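Local coordinates for IPT/TIG domain-containing protein BACOVA_02650 (Bacteroides ovatus, PDB 5E7H) that binds polysaccharide at the cell surface and probably captures xyloglucan before its import into the periplasm, the chain here being the C-terminal part of the protein, at residues L58-I68 / S79-E87; T6-V14 / F198-Q209. All blocks are in the same frame, centred on the assembly; numbering follows the deposited sequence. Where two conformers were deposited one is given.

Contact 1: L58-I68 / S79-E87; sequences LPQAPTQSGHI and SAEIFYPLE
Phe83 turns its ring toward Ile68 with CG anti to the backbone N (chi1 -167°), while Ile68 holds CG1 beside its backbone N (chi1 -58°). Ile68 CD1 sits over one face of the Phe83 ring, 3.8 Å from its centroid. Tyr84 CD2 lies over the opposite face, toward the rim of the Phe83 ring. The Pro62 and Tyr84 side chains cross at about a right angle. Pro62 CD stands over one Tyr84 ring face, 3.6 Å from the centroid, a CH-pi contact. Leu58 CD2 meets Tyr84 CE2.

Hydrogen bonds join the two segments beside these rings. Gly66 and Phe83 form a single antiparallel hydrogen-bonded pair. Ser79 holds Ile68 twice: its N donates to Ile68 O at 2.8 Å, and its OG accepts from Ile68 N at 3.1 Å. The His67 ring gives a weak bond from ND1 to Glu81 O.

At the far end Ser65 OG donates to the syn lone pair of Glu87 OE2 (2.9 Å). A water links that oxygen to Ser65 N.

The contact ties two loops of the IPT/TIG domain. Ile34 of strand 31-34 packs on Pro62, Ile68 and Phe83. Strand 18-24 adds Val19 against Leu58 and Ile21 against Ile68.

Contact 2: T6-V14 / F198-Q209; sequences TAVSSTMPV and FTGKTETGKWMQ
Gln209 reaches across to Thr11 and sets its OE1 2.9 Å from Thr11 N. The N-H points almost straight at the oxygen, at 177°, but lies above the carbonyl plane of the amide. Gln209 CG is anti to the backbone N (chi1 174°) and the chain runs extended beyond it, which carries the amide past Ser10. Arg256 also donates to this OE1, and Gln209 NE2 bonds Ser197. The amide is therefore gripped from both ends. Beside it Ser10 OG takes the N-H of Met12 at 2.9 Å, closing an ST turn, and is also bonded to Glu165.

Close packing continues at Val14. Its CG2 stands over the five-membered ring of Trp207, 3.7 Å from the centroid and only 3° off the normal. The indole NE1 is bonded to Val117 O.

The other end is looser. Phe198 lays one ring face against Ser9 CA, 3.8 Å from the ring centroid, with Ala7 CB at the ring edge. Both Phe198 and Ser9 are partly exposed. Two waters bridge the segments around Gln209. One joins Val8 O to Gln209 NE2; a second water lies 2.7 Å from Ser9 O and also bonds Gln209 N.

The interface thus joins the IPT/TIG domain to the xyloglucan-binding domain through a buried polar centre between two aromatic contacts. The guanidinium of Arg256 probably polarises the Gln209 carbonyl. Directional bonds to Thr11 and Ser197 would fix the rotation of the amide, consistent with a defined orientation between the domains.

The centres of the two contacts lie about 15 Å apart. Contact 1 falls within the span of chain that contact 2 brings together: the order is 6-14, 58-68, 79-87, then 198-209. Segment 6-14 joins the two sites. Tyr84 of contact 1 is bonded to it twice, with its OH 2.7 Å from Pro13 O and its N 2.7 Å from Thr11 O. Phe83 packs on Pro13. Contact 1 closes loops within the IPT/TIG domain, near where the chain passes to strand 89-91. Contact 2 sets the same domain against strand 207-213 of the xyloglucan-binding domain. Together they probably help hold the two domains in a fixed relation.

Contact 1: L58-I68 / S79-E87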
loop_
_atom_site.group_PDB
_atom_site.type_symbol
_atom_site.label_atom_id
_atom_site.label_comp_id
_atom_site.label_asym_id
_atom_site.label_seq_id
_atom_site.Cartn_x
_atom_site.Cartn_y
_atom_site.Cartn_z
ATOM N N LEU A 58 -8.500 9.421 8.600
ATOM C CA LEU A 58 -7.814 8.732 9.695
ATOM C C LEU A 58 -7.102 9.796 10.566
ATOM O O LEU A 58 -6.176 10.446 10.084
ATOM C CB LEU A 58 -6.825 7.692 9.162
ATOM C CG LEU A 58 -6.150 6.843 10.244
ATOM C CD1 LEU A 58 -7.141 5.908 10.901
ATOM C CD2 LEU A 58 -4.996 6.067 9.655
ATOM N N PRO A 59 -7.521 9.978 11.828
ATOM C CA PRO A 59 -6.972 11.104 12.595
ATOM C C PRO A 59 -5.609 10.854 13.248
ATOM O O PRO A 59 -4.908 11.813 13.595
ATOM C CB PRO A 59 -8.033 11.343 13.657
ATOM C CG PRO A 59 -8.676 10.032 13.867
ATOM C CD PRO A 59 -8.648 9.337 12.532
ATOM N N GLN A 60 -5.241 9.589 13.409
ATOM C CA GLN A 60 -3.991 9.212 14.058
ATOM C C GLN A 60 -3.711 7.758 13.694
ATOM O O GLN A 60 -4.624 7.057 13.262
ATOM C CB GLN A 60 -4.070 9.371 15.571
ATOM C CG GLN A 60 -5.137 8.482 16.202
ATOM C CD GLN A 60 -5.407 8.776 17.665
ATOM O OE1 GLN A 60 -6.353 9.485 18.002
ATOM N NE2 GLN A 60 -4.598 8.198 18.541
ATOM N N ALA A 61 -2.462 7.326 13.844
ATOM C CA ALA A 61 -2.088 5.934 13.559
ATOM C C ALA A 61 -2.391 5.033 14.747
ATOM O O ALA A 61 -2.009 5.341 15.869
ATOM C CB ALA A 61 -0.630 5.839 13.216
ATOM N N PRO A 62 -3.053 3.894 14.503
ATOM C CA PRO A 62 -3.043 2.830 15.515
ATOM C C PRO A 62 -1.618 2.421 15.886
ATOM O O PRO A 62 -0.759 2.401 15.012
ATOM C CB PRO A 62 -3.761 1.665 14.810
ATOM C CG PRO A 62 -4.407 2.244 13.608
ATOM C CD PRO A 62 -3.652 3.462 13.227
ATOM N N THR A 63 -1.395 2.071 17.154
ATOM C CA THR A 63 -0.089 1.631 17.617
ATOM C C THR A 63 0.062 0.117 17.480
ATOM O O THR A 63 1.175 -0.394 17.573
ATOM C CB THR A 63 0.157 2.026 19.094
ATOM O OG1 THR A 63 -0.706 1.280 19.951
ATOM C CG2 THR A 63 -0.107 3.523 19.315
ATOM N N GLN A 64 -1.049 -0.588 17.244
ATOM C CA GLN A 64 -1.053 -2.049 17.105
ATOM C C GLN A 64 -1.982 -2.434 15.976
ATOM O O GLN A 64 -2.866 -1.661 15.601
ATOM C CB GLN A 64 -1.514 -2.743 18.386
ATOM C CG GLN A 64 -0.684 -2.428 19.610
ATOM C CD GLN A 64 -1.235 -3.080 20.858
ATOM O OE1 GLN A 64 -2.376 -3.554 20.878
ATOM N NE2 GLN A 64 -0.429 -3.108 21.907
ATOM N N SER A 65 -1.790 -3.632 15.441
ATOM C CA SER A 65 -2.708 -4.195 14.470
ATOM C C SER A 65 -4.064 -4.486 15.137
ATOM O O SER A 65 -4.190 -4.499 16.353
ATOM C CB SER A 65 -2.131 -5.467 13.872
ATOM O OG SER A 65 -1.872 -6.418 14.893
ATOM N N GLY A 66 -5.086 -4.690 14.314
ATOM C CA GLY A 66 -6.433 -4.908 14.811
ATOM C C GLY A 66 -7.423 -4.915 13.670
ATOM O O GLY A 66 -7.061 -5.203 12.533
ATOM N N HIS A 67 -8.685 -4.620 13.985
ATOM C CA HIS A 67 -9.729 -4.544 12.978
ATOM C C HIS A 67 -10.569 -3.300 13.179
ATOM O O HIS A 67 -10.615 -2.749 14.275
ATOM C CB HIS A 67 -10.618 -5.779 13.032
ATOM C CG HIS A 67 -9.865 -7.054 12.843
ATOM N ND1 HIS A 67 -9.620 -7.586 11.595
ATOM C CD2 HIS A 67 -9.263 -7.880 13.731
ATOM C CE1 HIS A 67 -8.913 -8.694 11.726
ATOM N NE2 HIS A 67 -8.680 -8.893 13.011
ATOM N N ILE A 68 -11.229 -2.870 12.113
ATOM C CA ILE A 68 -12.237 -1.821 12.216
ATOM C C ILE A 68 -13.594 -2.426 12.538
ATOM O O ILE A 68 -14.013 -3.402 11.913
ATOM C CB ILE A 68 -12.323 -1.010 10.910
ATOM C CG1 ILE A 68 -10.963 -0.380 10.561
ATOM C CG2 ILE A 68 -13.414 0.063 11.022
ATOM C CD1 ILE A 68 -10.932 0.297 9.224
ATOM N N SER A 79 -14.320 -5.607 10.217
ATOM C CA SER A 79 -13.615 -5.843 8.951
ATOM C C SER A 79 -12.771 -7.114 9.087
ATOM O O SER A 79 -12.194 -7.376 10.136
ATOM C CB SER A 79 -12.759 -4.628 8.579
ATOM O OG SER A 79 -11.688 -4.414 9.490
ATOM N N ALA A 80 -12.731 -7.919 8.030
ATOM C CA ALA A 80 -12.038 -9.206 8.069
ATOM C C ALA A 80 -10.519 -9.066 7.968
ATOM O O ALA A 80 -9.786 -9.764 8.683
ATOM C CB ALA A 80 -12.554 -10.109 6.945
ATOM N N GLU A 81 -10.052 -8.181 7.089
ATOM C CA GLU A 81 -8.636 -7.874 6.962
ATOM C C GLU A 81 -8.068 -7.299 8.242
ATOM O O GLU A 81 -8.732 -6.521 8.914
ATOM C CB GLU A 81 -8.383 -6.826 5.855
ATOM C CG GLU A 81 -8.751 -7.201 4.461
ATOM C CD GLU A 81 -8.405 -6.083 3.490
ATOM O OE1 GLU A 81 -8.568 -4.892 3.855
ATOM O OE2 GLU A 81 -7.955 -6.390 2.374
ATOM N N ILE A 82 -6.810 -7.612 8.535
ATOM C CA ILE A 82 -6.121 -6.947 9.625
ATOM C C ILE A 82 -5.763 -5.534 9.187
ATOM O O ILE A 82 -5.086 -5.334 8.169
ATOM C CB ILE A 82 -4.872 -7.723 10.061
ATOM C CG1 ILE A 82 -5.333 -9.049 10.673
ATOM C CG2 ILE A 82 -4.055 -6.928 11.045
ATOM C CD1 ILE A 82 -4.206 -9.965 11.131
ATOM N N PHE A 83 -6.259 -4.563 9.952
ATOM C CA PHE A 83 -5.997 -3.133 9.753
ATOM C C PHE A 83 -4.716 -2.710 10.476
ATOM O O PHE A 83 -4.493 -3.091 11.623
ATOM C CB PHE A 83 -7.200 -2.312 10.262
ATOM C CG PHE A 83 -7.178 -0.868 9.816
ATOM C CD1 PHE A 83 -7.340 -0.545 8.483
ATOM C CD2 PHE A 83 -7.002 0.147 10.746
ATOM C CE1 PHE A 83 -7.304 0.789 8.070
ATOM C CE2 PHE A 83 -6.980 1.478 10.347
ATOM C CZ PHE A 83 -7.127 1.790 9.014
ATOM N N TYR A 84 -3.866 -1.949 9.775
ATOM C CA TYR A 84 -2.545 -1.519 10.257
ATOM C C TYR A 84 -1.710 -2.736 10.680
ATOM O O TYR A 84 -1.310 -2.889 11.843
ATOM C CB TYR A 84 -2.649 -0.454 11.370
ATOM C CG TYR A 84 -2.367 0.945 10.823
ATOM C CD1 TYR A 84 -1.192 1.617 11.148
ATOM C CD2 TYR A 84 -3.242 1.565 9.932
ATOM C CE1 TYR A 84 -0.920 2.876 10.625
ATOM C CE2 TYR A 84 -2.980 2.826 9.428
ATOM C CZ TYR A 84 -1.816 3.463 9.771
ATOM O OH TYR A 84 -1.525 4.711 9.240
ATOM N N PRO A 85 -1.450 -3.621 9.702
ATOM C CA PRO A 85 -0.632 -4.814 9.956
ATOM C C PRO A 85 0.841 -4.436 10.055
ATOM O O PRO A 85 1.650 -4.717 9.165
ATOM C CB PRO A 85 -0.917 -5.693 8.741
ATOM C CG PRO A 85 -1.140 -4.746 7.656
ATOM C CD PRO A 85 -1.924 -3.600 8.309
ATOM N N LEU A 86 1.182 -3.769 11.150
ATOM C CA LEU A 86 2.527 -3.226 11.338
ATOM C C LEU A 86 3.607 -4.305 11.236
ATOM O O LEU A 86 4.704 -4.040 10.730
ATOM C CB LEU A 86 2.602 -2.505 12.688
ATOM C CG LEU A 86 1.742 -1.241 12.694
ATOM C CD1 LEU A 86 1.439 -0.880 14.153
ATOM C CD2 LEU A 86 2.413 -0.084 11.957
ATOM N N GLU A 87 3.262 -5.526 11.646
ATOM C CA GLU A 87 4.210 -6.618 11.717
ATOM C C GLU A 87 4.528 -7.211 10.345
ATOM O O GLU A 87 5.449 -8.014 10.210
ATOM C CB GLU A 87 3.647 -7.716 12.638
ATOM C CG GLU A 87 3.072 -7.214 14.005
ATOM C CD GLU A 87 1.586 -6.838 13.976
ATOM O OE1 GLU A 87 1.026 -6.597 12.893
ATOM O OE2 GLU A 87 0.967 -6.780 15.065
HETATM O O HOH W 1 0.829 -4.773 16.714
#

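Contact 2: T6-V14 / F198-Q209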
loop_
_atom_site.group_PDB
_atom_site.type_symbol
_atom_site.label_atom_id
_atom_site.label_comp_id
_atom_site.label_asym_id
_atom_site.label_seq_id
_atom_site.Cartn_x
_atom_site.Cartn_y
_atom_site.Cartn_z
ATOM N N THR A 6 -17.723 -5.176 2.761
ATOM C CA THR A 6 -17.230 -5.906 1.590
ATOM C C THR A 6 -15.805 -5.512 1.185
ATOM O O THR A 6 -15.093 -6.325 0.603
ATOM C CB THR A 6 -18.168 -5.717 0.377
ATOM O OG1 THR A 6 -18.347 -4.324 0.107
ATOM C CG2 THR A 6 -19.522 -6.352 0.649
ATOM N N ALA A 7 -15.378 -4.286 1.482
ATOM C CA ALA A 7 -14.011 -3.874 1.172
ATOM C C ALA A 7 -13.605 -2.642 1.980
ATOM O O ALA A 7 -14.455 -1.848 2.379
ATOM C CB ALA A 7 -13.872 -3.590 -0.301
ATOM N N VAL A 8 -12.310 -2.521 2.237
ATOM C CA VAL A 8 -11.726 -1.343 2.867
ATOM C C VAL A 8 -10.651 -0.812 1.923
ATOM O O VAL A 8 -9.912 -1.589 1.314
ATOM C CB VAL A 8 -11.129 -1.664 4.243
ATOM C CG1 VAL A 8 -10.600 -0.418 4.911
ATOM C CG2 VAL A 8 -12.187 -2.310 5.140
ATOM N N SER A 9 -10.573 0.511 1.790
ATOM C CA SER A 9 -9.706 1.132 0.793
ATOM C C SER A 9 -8.228 0.787 0.962
ATOM O O SER A 9 -7.483 0.659 -0.034
ATOM C CB SER A 9 -9.901 2.655 0.828
ATOM O OG SER A 9 -9.676 3.165 2.131
ATOM N N SER A 10 -7.776 0.611 2.200
ATOM C CA SER A 10 -6.390 0.248 2.467
ATOM C C SER A 10 -6.264 -0.426 3.824
ATOM O O SER A 10 -7.082 -0.166 4.706
ATOM C CB SER A 10 -5.497 1.479 2.421
ATOM O OG SER A 10 -4.171 1.150 2.780
ATOM N N THR A 11 -5.269 -1.292 3.969
ATOM C CA THR A 11 -4.919 -1.848 5.282
ATOM C C THR A 11 -3.986 -0.917 6.063
ATOM O O THR A 11 -3.771 -1.123 7.246
ATOM C CB THR A 11 -4.250 -3.230 5.154
ATOM O OG1 THR A 11 -3.031 -3.108 4.424
ATOM C CG2 THR A 11 -5.159 -4.235 4.451
ATOM N N MET A 12 -3.419 0.107 5.423
ATOM C CA MET A 12 -2.499 1.001 6.128
ATOM C C MET A 12 -2.583 2.397 5.528
ATOM O O MET A 12 -1.600 2.935 5.019
ATOM C CB MET A 12 -1.068 0.463 6.095
ATOM C CG MET A 12 -0.177 1.127 7.147
ATOM S SD MET A 12 1.410 0.286 7.386
ATOM C CE MET A 12 0.869 -1.075 8.381
ATOM N N PRO A 13 -3.773 2.989 5.609
ATOM C CA PRO A 13 -3.940 4.347 5.078
ATOM C C PRO A 13 -3.077 5.333 5.827
ATOM O O PRO A 13 -2.919 5.253 7.043
ATOM C CB PRO A 13 -5.427 4.627 5.275
ATOM C CG PRO A 13 -5.875 3.687 6.338
ATOM C CD PRO A 13 -5.007 2.469 6.213
ATOM N N VAL A 14 -2.525 6.287 5.081
ATOM C CA VAL A 14 -1.734 7.358 5.677
ATOM C C VAL A 14 -2.572 8.201 6.638
ATOM O O VAL A 14 -3.744 8.530 6.367
ATOM C CB VAL A 14 -1.122 8.241 4.549
ATOM C CG1 VAL A 14 -0.387 9.463 5.121
ATOM C CG2 VAL A 14 -0.181 7.415 3.696
ATOM N N PHE A 198 -8.509 -0.786 -4.589
ATOM C CA PHE A 198 -9.888 -0.483 -4.229
ATOM C C PHE A 198 -10.746 -0.158 -5.449
ATOM O O PHE A 198 -11.899 -0.597 -5.540
ATOM C CB PHE A 198 -9.892 0.684 -3.228
ATOM C CG PHE A 198 -11.223 0.953 -2.566
ATOM C CD1 PHE A 198 -11.845 -0.013 -1.800
ATOM C CD2 PHE A 198 -11.794 2.209 -2.651
ATOM C CE1 PHE A 198 -13.044 0.264 -1.160
ATOM C CE2 PHE A 198 -12.982 2.492 -2.024
ATOM C CZ PHE A 198 -13.611 1.522 -1.279
ATOM N N THR A 199 -10.211 0.635 -6.377
ATOM C CA THR A 199 -10.995 1.099 -7.538
ATOM C C THR A 199 -10.579 0.486 -8.872
ATOM O O THR A 199 -11.332 0.558 -9.854
ATOM C CB THR A 199 -10.893 2.617 -7.705
ATOM O OG1 THR A 199 -9.551 2.954 -8.079
ATOM C CG2 THR A 199 -11.258 3.342 -6.420
ATOM N N GLY A 200 -9.382 -0.094 -8.918
ATOM C CA GLY A 200 -8.832 -0.630 -10.152
ATOM C C GLY A 200 -8.266 0.433 -11.084
ATOM O O GLY A 200 -7.791 0.102 -12.175
ATOM N N LYS A 201 -8.302 1.695 -10.659
ATOM C CA LYS A 201 -7.789 2.809 -11.463
ATOM C C LYS A 201 -6.506 3.427 -10.906
ATOM O O LYS A 201 -6.204 3.297 -9.723
ATOM C CB LYS A 201 -8.849 3.908 -11.580
ATOM C CG LYS A 201 -10.057 3.502 -12.429
ATOM C CD LYS A 201 -11.314 3.323 -11.597
ATOM C CE LYS A 201 -12.120 4.608 -11.504
ATOM N NZ LYS A 201 -12.946 4.853 -12.723
ATOM N N THR A 202 -5.745 4.111 -11.761
ATOM C CA THR A 202 -4.637 4.936 -11.278
ATOM C C THR A 202 -5.200 6.218 -10.682
ATOM O O THR A 202 -5.462 7.193 -11.394
ATOM C CB THR A 202 -3.621 5.273 -12.395
ATOM O OG1 THR A 202 -3.128 4.055 -12.953
ATOM C CG2 THR A 202 -2.462 6.079 -11.842
ATOM N N GLU A 203 -5.428 6.210 -9.373
ATOM C CA GLU A 203 -5.928 7.398 -8.693
ATOM C C GLU A 203 -4.814 8.424 -8.675
ATOM O O GLU A 203 -3.632 8.060 -8.604
ATOM C CB GLU A 203 -6.388 7.069 -7.263
ATOM C CG GLU A 203 -7.474 6.001 -7.212
ATOM C CD GLU A 203 -8.800 6.454 -7.788
ATOM O OE1 GLU A 203 -9.576 5.584 -8.253
ATOM O OE2 GLU A 203 -9.071 7.673 -7.797
ATOM N N THR A 204 -5.179 9.696 -8.750
ATOM C CA THR A 204 -4.195 10.768 -8.697
ATOM C C THR A 204 -4.502 11.775 -7.607
ATOM O O THR A 204 -5.662 11.976 -7.229
ATOM C CB THR A 204 -4.095 11.509 -10.032
ATOM O OG1 THR A 204 -5.365 12.068 -10.369
ATOM C CG2 THR A 204 -3.638 10.546 -11.145
ATOM N N GLY A 205 -3.451 12.393 -7.088
ATOM C CA GLY A 205 -3.591 13.476 -6.136
ATOM C C GLY A 205 -3.940 13.020 -4.748
ATOM O O GLY A 205 -4.290 13.862 -3.902
ATOM N N LYS A 206 -3.886 11.712 -4.521
ATOM C CA LYS A 206 -4.159 11.139 -3.211
ATOM C C LYS A 206 -3.473 9.800 -3.107
ATOM O O LYS A 206 -3.085 9.217 -4.119
ATOM C CB LYS A 206 -5.666 10.988 -2.992
ATOM C CG LYS A 206 -6.345 10.043 -3.963
ATOM C CD LYS A 206 -7.859 10.098 -3.788
ATOM C CE LYS A 206 -8.570 9.259 -4.814
ATOM N NZ LYS A 206 -10.048 9.289 -4.607
ATOM N N TRP A 207 -3.272 9.329 -1.881
ATOM C CA TRP A 207 -2.700 8.015 -1.666
ATOM C C TRP A 207 -3.676 6.903 -2.022
ATOM O O TRP A 207 -4.895 7.036 -1.819
ATOM C CB TRP A 207 -2.279 7.854 -0.218
ATOM C CG TRP A 207 -1.045 8.624 0.187
ATOM C CD1 TRP A 207 -1.010 9.838 0.807
ATOM C CD2 TRP A 207 0.323 8.215 0.032
ATOM N NE1 TRP A 207 0.288 10.218 1.029
ATOM C CE2 TRP A 207 1.126 9.242 0.563
ATOM C CE3 TRP A 207 0.945 7.090 -0.524
ATOM C CZ2 TRP A 207 2.501 9.173 0.578
ATOM C CZ3 TRP A 207 2.333 7.018 -0.515
ATOM C CH2 TRP A 207 3.095 8.058 0.038
ATOM N N MET A 208 -3.135 5.817 -2.564
ATOM C CA MET A 208 -3.899 4.595 -2.785
ATOM C C MET A 208 -3.100 3.404 -2.301
ATOM O O MET A 208 -1.854 3.461 -2.215
ATOM C CB MET A 208 -4.248 4.417 -4.263
ATOM C CG MET A 208 -3.070 4.479 -5.173
ATOM S SD MET A 208 -3.537 4.163 -6.899
ATOM C CE MET A 208 -1.996 4.577 -7.710
ATOM N N GLN A 209 -3.813 2.335 -1.974
ATOM C CA GLN A 209 -3.173 1.060 -1.748
ATOM C C GLN A 209 -3.056 0.333 -3.075
ATOM O O GLN A 209 -4.037 0.193 -3.805
ATOM C CB GLN A 209 -3.962 0.219 -0.761
ATOM C CG GLN A 209 -3.393 -1.186 -0.597
ATOM C CD GLN A 209 -4.191 -1.987 0.424
ATOM O OE1 GLN A 209 -3.844 -2.051 1.605
ATOM N NE2 GLN A 209 -5.293 -2.540 -0.021
HETATM O O HOH W 2 -7.668 -3.153 1.807
HETATM O O HOH W 3 -6.707 2.734 -1.584
#